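PDB 4P0F: serine protease inhibitor 4, isoform B from Drosophila melanogaster, which probably inhibits serine and cysteine endopeptidases by the serpin mechanism, here in its cleaved form. Local coordinates for residues Val99-Tyr103 and Glu160-Val164; Asp187-Leu191 and Val377-Glu381; Pro310-Ile316 and Gly336-Lys342. All coordinates share one frame; numbering follows the deposited sequence.

Interaction 1: residues Val99-Tyr103 and Glu160-Val164; sequences VMDGY and ESRLV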
loop_
_atom_site.group_PDB
_atom_site.type_symbol
_atom_site.label_atom_id
_atom_site.label_comp_id
_atom_site.label_asym_id
_atom_site.label_seq_id
_atom_site.Cartn_x
_atom_site.Cartn_y
_atom_site.Cartn_z
ATOM N N VAL A 99 -15.302 10.170 13.830
ATOM C CA VAL A 99 -16.264 9.513 14.723
ATOM C C VAL A 99 -17.625 10.210 14.682
ATOM O O VAL A 99 -17.706 11.435 14.733
ATOM C CB VAL A 99 -15.747 9.504 16.176
ATOM C CG1 VAL A 99 -16.682 8.692 17.104
ATOM C CG2 VAL A 99 -14.323 8.949 16.220
ATOM N N MET A 100 -18.682 9.414 14.571
ATOM C CA MET A 100 -20.057 9.924 14.582
ATOM C C MET A 100 -20.268 10.895 15.742
ATOM O O MET A 100 -19.950 10.569 16.888
ATOM C CB MET A 100 -21.041 8.746 14.670
ATOM C CG MET A 100 -22.535 9.100 14.694
ATOM S SD MET A 100 -23.163 9.622 13.081
ATOM C CE MET A 100 -22.776 11.301 13.128
ATOM N N ASP A 101 -20.777 12.095 15.447
ATOM C CA ASP A 101 -21.095 13.066 16.499
ATOM C C ASP A 101 -21.882 12.407 17.617
ATOM O O ASP A 101 -22.847 11.692 17.357
ATOM C CB ASP A 101 -21.929 14.232 15.967
ATOM C CG ASP A 101 -21.125 15.226 15.144
ATOM O OD1 ASP A 101 -19.881 15.279 15.270
ATOM O OD2 ASP A 101 -21.765 15.977 14.379
ATOM N N GLY A 102 -21.483 12.687 18.855
ATOM C CA GLY A 102 -22.204 12.225 20.027
ATOM C C GLY A 102 -21.679 10.919 20.596
ATOM O O GLY A 102 -21.955 10.586 21.753
ATOM N N TYR A 103 -20.926 10.168 19.795
ATOM C CA TYR A 103 -20.339 8.916 20.264
ATOM C C TYR A 103 -18.932 9.152 20.802
ATOM O O TYR A 103 -18.163 9.919 20.236
ATOM C CB TYR A 103 -20.323 7.874 19.139
ATOM C CG TYR A 103 -21.700 7.331 18.857
ATOM C CD1 TYR A 103 -22.560 7.992 18.000
ATOM C CD2 TYR A 103 -22.162 6.175 19.485
ATOM C CE1 TYR A 103 -23.836 7.516 17.758
ATOM C CE2 TYR A 103 -23.423 5.690 19.233
ATOM C CZ TYR A 103 -24.256 6.362 18.365
ATOM O OH TYR A 103 -25.527 5.901 18.113
ATOM N N GLU A 160 -26.183 5.316 10.043
ATOM C CA GLU A 160 -25.718 4.111 10.741
ATOM C C GLU A 160 -24.192 4.052 10.883
ATOM O O GLU A 160 -23.674 3.252 11.654
ATOM C CB GLU A 160 -26.201 2.847 10.021
ATOM C CG GLU A 160 -27.709 2.681 9.981
ATOM C CD GLU A 160 -28.260 2.064 11.251
ATOM O OE1 GLU A 160 -28.061 0.845 11.463
ATOM O OE2 GLU A 160 -28.889 2.798 12.038
ATOM N N SER A 161 -23.474 4.888 10.129
ATOM C CA SER A 161 -22.016 4.934 10.211
ATOM C C SER A 161 -21.603 5.399 11.596
ATOM O O SER A 161 -22.236 6.295 12.156
ATOM C CB SER A 161 -21.422 5.879 9.156
ATOM O OG SER A 161 -21.806 5.522 7.842
ATOM N N ARG A 162 -20.546 4.810 12.148
ATOM C CA ARG A 162 -20.109 5.172 13.489
ATOM C C ARG A 162 -18.674 5.682 13.517
ATOM O O ARG A 162 -18.358 6.600 14.273
ATOM C CB ARG A 162 -20.285 3.986 14.431
ATOM C CG ARG A 162 -21.738 3.649 14.679
ATOM C CD ARG A 162 -22.411 4.672 15.603
ATOM N NE ARG A 162 -23.853 4.452 15.737
ATOM C CZ ARG A 162 -24.782 4.985 14.949
ATOM N NH1 ARG A 162 -24.444 5.789 13.945
ATOM N NH2 ARG A 162 -26.058 4.712 15.165
ATOM N N LEU A 163 -17.790 5.094 12.722
ATOM C CA LEU A 163 -16.491 5.711 12.557
ATOM C C LEU A 163 -15.831 5.288 11.271
ATOM O O LEU A 163 -16.187 4.274 10.688
ATOM C CB LEU A 163 -15.590 5.396 13.747
ATOM C CG LEU A 163 -15.369 3.925 14.059
ATOM C CD1 LEU A 163 -14.118 3.389 13.357
ATOM C CD2 LEU A 163 -15.263 3.751 15.550
ATOM N N VAL A 164 -14.890 6.113 10.826
ATOM C CA VAL A 164 -14.047 5.785 9.686
ATOM C C VAL A 164 -12.607 5.949 10.117
ATOM O O VAL A 164 -12.219 7.010 10.602
ATOM C CB VAL A 164 -14.331 6.679 8.468
ATOM C CG1 VAL A 164 -13.380 6.342 7.307
ATOM C CG2 VAL A 164 -15.767 6.526 8.025
#
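Val99 and Leu163 face each other as an antiparallel non-hydrogen-bonded pair, and one step on, Met100 N gives an almost straight bond (177°) to Arg162 O over 2.8 Å. Beyond this the chain 99-103 turns off the strand in a type II turn, which brings Tyr103 back over Arg162. The arginine chain folds at chi2 (-74°) to bring CD over one face of the Tyr103 ring, 3.8 Å from its centroid and close to the normal, in a CH-pi contact. The guanidinium continues past Tyr103 CZ toward the hydroxyl with its plane only 24° from that of the ring, and Tyr103 OH rests over its face. The two groups share a partner, since Glu309 takes a salt bridge from Arg162 NE and is hydrogen-bonded to Tyr103 OH. Met100 brings CG obliquely to 3.9 Å from Arg162 NH1, while that nitrogen makes a bent bond to Ser161 O at 2.9 Å and another to the carbonyl of Ser159. The guanidinium is thus held by ring, acid and backbone. Here strands 91-100 and 161-174 of the large serpin sheet meet at their ends, and Arg162 and Leu163, both opposite Val339, form a classic beta bulge against strand 328-341.

Interaction 2: residues Asp187-Leu191 and Val377-Glu381; sequences DTFHL and VVRLE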
loop_
_atom_site.group_PDB
_atom_site.type_symbol
_atom_site.label_atom_id
_atom_site.label_comp_id
_atom_site.label_asym_id
_atom_site.label_seq_id
_atom_site.Cartn_x
_atom_site.Cartn_y
_atom_site.Cartn_z
ATOM N N ASP A 187 10.354 3.819 -27.269
ATOM C CA ASP A 187 10.823 2.505 -27.662
ATOM C C ASP A 187 9.775 1.475 -27.327
ATOM O O ASP A 187 8.787 1.766 -26.655
ATOM C CB ASP A 187 12.149 2.150 -26.989
ATOM C CG ASP A 187 13.076 1.362 -27.909
ATOM O OD1 ASP A 187 12.577 0.650 -28.808
ATOM O OD2 ASP A 187 14.308 1.455 -27.738
ATOM N N THR A 188 10.013 0.264 -27.803
ATOM C CA THR A 188 9.009 -0.779 -27.788
ATOM C C THR A 188 8.779 -1.339 -26.395
ATOM O O THR A 188 9.725 -1.634 -25.668
ATOM C CB THR A 188 9.420 -1.916 -28.739
ATOM O OG1 THR A 188 9.726 -1.360 -30.023
ATOM C CG2 THR A 188 8.309 -2.931 -28.884
ATOM N N PHE A 189 7.507 -1.445 -26.027
ATOM C CA PHE A 189 7.093 -2.199 -24.850
ATOM C C PHE A 189 6.310 -3.402 -25.354
ATOM O O PHE A 189 5.358 -3.258 -26.124
ATOM C CB PHE A 189 6.256 -1.348 -23.896
ATOM C CG PHE A 189 5.949 -2.035 -22.587
ATOM C CD1 PHE A 189 6.821 -1.937 -21.517
ATOM C CD2 PHE A 189 4.802 -2.790 -22.443
ATOM C CE1 PHE A 189 6.547 -2.577 -20.315
ATOM C CE2 PHE A 189 4.517 -3.435 -21.241
ATOM C CZ PHE A 189 5.391 -3.325 -20.180
ATOM N N HIS A 190 6.736 -4.593 -24.952
ATOM C CA HIS A 190 6.125 -5.817 -25.438
ATOM C C HIS A 190 5.018 -6.238 -24.485
ATOM O O HIS A 190 5.272 -6.512 -23.313
ATOM C CB HIS A 190 7.171 -6.930 -25.577
ATOM C CG HIS A 190 8.302 -6.585 -26.493
ATOM N ND1 HIS A 190 9.385 -5.833 -26.091
ATOM C CD2 HIS A 190 8.519 -6.891 -27.794
ATOM C CE1 HIS A 190 10.218 -5.687 -27.105
ATOM N NE2 HIS A 190 9.715 -6.319 -28.150
ATOM N N LEU A 191 3.792 -6.275 -24.992
ATOM C CA LEU A 191 2.627 -6.581 -24.171
ATOM C C LEU A 191 2.435 -8.089 -24.061
ATOM O O LEU A 191 2.275 -8.621 -22.960
ATOM C CB LEU A 191 1.370 -5.927 -24.754
ATOM C CG LEU A 191 1.386 -4.398 -24.880
ATOM C CD1 LEU A 191 0.351 -3.937 -25.892
ATOM C CD2 LEU A 191 1.137 -3.731 -23.531
ATOM N N VAL A 377 3.478 -3.458 -13.670
ATOM C CA VAL A 377 3.267 -2.816 -14.960
ATOM C C VAL A 377 2.981 -3.921 -15.952
ATOM O O VAL A 377 3.862 -4.719 -16.266
ATOM C CB VAL A 377 4.472 -1.982 -15.407
ATOM C CG1 VAL A 377 4.211 -1.380 -16.785
ATOM C CG2 VAL A 377 4.749 -0.875 -14.401
ATOM N N VAL A 378 1.748 -3.968 -16.442
ATOM C CA VAL A 378 1.319 -5.044 -17.323
ATOM C C VAL A 378 0.981 -4.529 -18.713
ATOM O O VAL A 378 1.258 -5.183 -19.711
ATOM C CB VAL A 378 0.096 -5.776 -16.737
ATOM C CG1 VAL A 378 -0.381 -6.878 -17.669
ATOM C CG2 VAL A 378 0.442 -6.356 -15.370
ATOM N N ARG A 379 0.363 -3.361 -18.762
ATOM C CA ARG A 379 -0.041 -2.756 -20.021
ATOM C C ARG A 379 0.362 -1.304 -20.022
ATOM O O ARG A 379 0.072 -0.585 -19.077
ATOM C CB ARG A 379 -1.554 -2.872 -20.226
ATOM C CG ARG A 379 -2.078 -4.294 -20.289
ATOM C CD ARG A 379 -3.584 -4.312 -20.507
ATOM N NE ARG A 379 -4.124 -5.668 -20.466
ATOM C CZ ARG A 379 -5.386 -5.983 -20.747
ATOM N NH1 ARG A 379 -6.251 -5.039 -21.097
ATOM N NH2 ARG A 379 -5.783 -7.247 -20.683
ATOM N N LEU A 380 1.030 -0.867 -21.084
ATOM C CA LEU A 380 1.319 0.546 -21.249
ATOM C C LEU A 380 0.859 0.999 -22.618
ATOM O O LEU A 380 0.815 0.210 -23.555
ATOM C CB LEU A 380 2.808 0.828 -21.078
ATOM C CG LEU A 380 3.388 0.635 -19.681
ATOM C CD1 LEU A 380 4.894 0.841 -19.722
ATOM C CD2 LEU A 380 2.743 1.595 -18.688
ATOM N N GLU A 381 0.488 2.268 -22.711
ATOM C CA GLU A 381 0.243 2.907 -23.995
ATOM C C GLU A 381 0.636 4.371 -23.908
ATOM O O GLU A 381 0.572 4.978 -22.835
ATOM C CB GLU A 381 -1.226 2.780 -24.409
ATOM C CG GLU A 381 -1.596 1.437 -25.036
ATOM C CD GLU A 381 -2.139 0.423 -24.037
ATOM O OE1 GLU A 381 -2.800 0.827 -23.055
ATOM O OE2 GLU A 381 -1.907 -0.789 -24.244
HETATM O O HOH W 1 0.426 -7.155 -21.181
#
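Val377 closes strand 370-377 of serpin sheet B with its CG1 4.1 Å from CZ of Phe189, a hydrophobic contact that joins strand 185-189, the edge strand of sheet C paired with 197-213, to the chain leaving sheet B. The backbones of the two segments share no direct hydrogen bond, and the joint depends on side chains and one water. Val378 contributes its carbonyl: the oxygen sits near the plane of the Phe189 ring, at the edge, 4.0 Å from CE2. The same oxygen takes a hydrogen bond from a water that also donates to Leu191 O. At Arg379 it is the backbone that matters, CA coming within 3.8 Å of Leu191 CD2, while Asn33 holds the peptide groups of Val378 and Arg379 from outside. Leu380 then lays CD1 over the Phe189 face, 4.0 Å from the ring centroid and 18° off the normal. Phe189 can present that face because its CG stands trans to the backbone N (chi1 -173°), carrying the ring toward the loop; Val197 and Val199 also touch its side chain. Glu381 ends the walk by curling back, with OE2 4.2 Å from Leu191 CD1.

Interaction 3: residues Pro310-Ile316 and Gly336-Lys342; sequences PLKVSAI and GMAVRRK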
loop_
_atom_site.group_PDB
_atom_site.type_symbol
_atom_site.label_atom_id
_atom_site.label_comp_id
_atom_site.label_asym_id
_atom_site.label_seq_id
_atom_site.Cartn_x
_atom_site.Cartn_y
_atom_site.Cartn_z
ATOM N N PRO A 310 -23.721 -3.090 18.815
ATOM C CA PRO A 310 -22.825 -3.929 18.015
ATOM C C PRO A 310 -22.455 -3.266 16.689
ATOM O O PRO A 310 -23.305 -2.622 16.063
ATOM C CB PRO A 310 -23.649 -5.199 17.787
ATOM C CG PRO A 310 -24.603 -5.232 18.897
ATOM C CD PRO A 310 -24.948 -3.812 19.190
ATOM N N LEU A 311 -21.198 -3.438 16.277
ATOM C CA LEU A 311 -20.654 -2.787 15.086
ATOM C C LEU A 311 -20.122 -3.810 14.099
ATOM O O LEU A 311 -19.783 -4.931 14.481
ATOM C CB LEU A 311 -19.513 -1.827 15.454
ATOM C CG LEU A 311 -19.785 -0.792 16.553
ATOM C CD1 LEU A 311 -18.513 0.000 16.843
ATOM C CD2 LEU A 311 -20.915 0.133 16.158
ATOM N N LYS A 312 -20.034 -3.411 12.832
ATOM C CA LYS A 312 -19.340 -4.202 11.822
ATOM C C LYS A 312 -18.718 -3.291 10.761
ATOM O O LYS A 312 -19.043 -2.116 10.659
ATOM C CB LYS A 312 -20.288 -5.209 11.168
ATOM C CG LYS A 312 -21.325 -4.595 10.264
ATOM C CD LYS A 312 -22.267 -5.654 9.721
ATOM C CE LYS A 312 -23.327 -5.040 8.824
ATOM N NZ LYS A 312 -24.216 -6.092 8.250
ATOM N N VAL A 313 -17.807 -3.841 9.972
ATOM C CA VAL A 313 -17.179 -3.084 8.897
ATOM C C VAL A 313 -18.049 -3.129 7.644
ATOM O O VAL A 313 -18.424 -4.210 7.191
ATOM C CB VAL A 313 -15.770 -3.641 8.594
ATOM C CG1 VAL A 313 -15.159 -2.961 7.388
ATOM C CG2 VAL A 313 -14.873 -3.482 9.810
ATOM N N SER A 314 -18.371 -1.960 7.090
ATOM C CA SER A 314 -19.192 -1.881 5.879
ATOM C C SER A 314 -18.381 -1.677 4.605
ATOM O O SER A 314 -18.871 -1.953 3.513
ATOM C CB SER A 314 -20.202 -0.741 5.998
ATOM O OG SER A 314 -19.551 0.446 6.409
ATOM N N ALA A 315 -17.167 -1.149 4.735
ATOM C CA ALA A 315 -16.313 -0.961 3.567
ATOM C C ALA A 315 -14.857 -0.791 3.954
ATOM O O ALA A 315 -14.542 -0.221 4.996
ATOM C CB ALA A 315 -16.778 0.246 2.764
ATOM N N ILE A 316 -13.964 -1.300 3.100
ATOM C CA ILE A 316 -12.546 -0.991 3.188
ATOM C C ILE A 316 -12.133 -0.519 1.807
ATOM O O ILE A 316 -12.196 -1.292 0.861
ATOM C CB ILE A 316 -11.668 -2.199 3.588
ATOM C CG1 ILE A 316 -12.189 -2.863 4.862
ATOM C CG2 ILE A 316 -10.214 -1.750 3.748
ATOM C CD1 ILE A 316 -11.384 -4.094 5.298
ATOM N N GLY A 336 -9.303 3.621 3.823
ATOM C CA GLY A 336 -10.389 4.028 4.697
ATOM C C GLY A 336 -11.257 2.833 5.033
ATOM O O GLY A 336 -11.703 2.115 4.142
ATOM N N MET A 337 -11.494 2.635 6.330
ATOM C CA MET A 337 -12.358 1.558 6.813
ATOM C C MET A 337 -13.577 2.151 7.475
ATOM O O MET A 337 -13.444 2.837 8.483
ATOM C CB MET A 337 -11.636 0.671 7.819
ATOM C CG MET A 337 -10.551 -0.233 7.234
ATOM S SD MET A 337 -9.899 -1.431 8.430
ATOM C CE MET A 337 -11.411 -1.778 9.345
ATOM N N ALA A 338 -14.751 1.890 6.914
ATOM C CA ALA A 338 -16.001 2.392 7.488
ATOM C C ALA A 338 -16.585 1.361 8.430
ATOM O O ALA A 338 -16.743 0.211 8.054
ATOM C CB ALA A 338 -16.986 2.728 6.395
ATOM N N VAL A 339 -16.920 1.797 9.646
ATOM C CA VAL A 339 -17.499 0.933 10.675
ATOM C C VAL A 339 -18.879 1.471 11.006
ATOM O O VAL A 339 -19.031 2.664 11.264
ATOM C CB VAL A 339 -16.620 0.889 11.936
ATOM C CG1 VAL A 339 -17.257 0.037 13.029
ATOM C CG2 VAL A 339 -15.231 0.350 11.598
ATOM N N ARG A 340 -19.877 0.593 10.961
ATOM C CA ARG A 340 -21.271 0.979 11.159
ATOM C C ARG A 340 -21.912 0.172 12.271
ATOM O O ARG A 340 -21.446 -0.897 12.621
ATOM C CB ARG A 340 -22.068 0.778 9.869
ATOM C CG ARG A 340 -21.993 -0.650 9.341
ATOM C CD ARG A 340 -23.111 -0.971 8.380
ATOM N NE ARG A 340 -24.393 -0.971 9.075
ATOM C CZ ARG A 340 -25.576 -0.943 8.478
ATOM N NH1 ARG A 340 -25.662 -0.912 7.156
ATOM N NH2 ARG A 340 -26.678 -0.934 9.216
ATOM N N ARG A 341 -23.006 0.667 12.822
ATOM C CA ARG A 341 -23.758 -0.175 13.736
ATOM C C ARG A 341 -24.463 -1.251 12.916
ATOM O O ARG A 341 -24.891 -1.005 11.790
ATOM C CB ARG A 341 -24.744 0.647 14.556
ATOM C CG ARG A 341 -25.780 1.390 13.762
ATOM C CD ARG A 341 -27.013 1.626 14.630
ATOM N NE ARG A 341 -27.688 0.365 14.919
ATOM C CZ ARG A 341 -28.538 0.172 15.927
ATOM N NH1 ARG A 341 -28.830 1.161 16.759
ATOM N NH2 ARG A 341 -29.095 -1.020 16.103
ATOM N N LYS A 342 -24.547 -2.461 13.460
ATOM C CA LYS A 342 -25.363 -3.490 12.837
ATOM C C LYS A 342 -26.818 -3.051 12.865
ATOM O O LYS A 342 -27.300 -2.512 13.866
ATOM C CB LYS A 342 -25.200 -4.836 13.553
ATOM C CG LYS A 342 -23.751 -5.310 13.664
ATOM C CD LYS A 342 -23.667 -6.669 14.366
ATOM C CE LYS A 342 -22.221 -7.083 14.676
ATOM N NZ LYS A 342 -22.226 -8.263 15.605
HETATM O O HOH W 2 -26.152 -2.474 16.420
#
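Pro310 O is gripped by two donors, Lys342 N at 2.9 Å and a water at 2.9 Å, and the CA of Arg341 also approaches it. That water donates a second hydrogen bond to Lys342 O, which Arg341 clasps side-on with NE and NH2, the oxygen lying close to the guanidinium plane. Arg340 repeats the gesture one residue earlier, turning NE (2.8 Å) and NH2 back onto Arg341 O, so that successive arginines brace the chain where the strand ends. Over Pro310, the extended Lys342 side chain places CD 3.7 Å from the proline CB and sends NZ to the carbonyls of Asp297 and Ala299. Reciprocal backbone bonds join Lys312 and Arg340, whose side chains run side by side. Their like charges stay apart, Lys312 NZ being 5.2 Å from Arg340 NE, and each has an acid of its own, Asp297 and Glu160 respectively, which probably eases the repulsion. On the other face Val313 and Val339 meet, Met337 reaches CE to 3.9 Å from Val313 CG2 by bending at chi3, and its CG packs against Ile316 CG2 at 3.8 Å; Cys44 and Ala48 of helix 38-49 touch the same methionine. Between Val313 and Ala315 the register slips by one residue, a beta bulge at which the buried Ala315 N finds no partner. As in other cleaved serpins, strand 328-341 is the N-terminal part of the reactive-centre loop, inserted between strands 161-174 and 311-324 of sheet A.

Interactions 1 and 3 are neighbours, their centres about 10 Å apart, and strand 161-174 joins them: it pairs with 91-100 on one side and with 328-341 on the other, Arg162 N lying 2.8 Å from Val339 O. Both belong to the large central sheet, where the inserted strand 328-341 fills the gap between 161-174 and 311-324. Interaction 2 lies across the chain's centre, with centres about 45 Å from interaction 1 and 39 Å from interaction 3. Along the chain, interaction 1 closes first, and interaction 3 is nested within the loop that interaction 2 closes. Interactions 1 and 3 thus border the inserted strand; interaction 2 is separate, its nearest atoms about 21 Å from interaction 3.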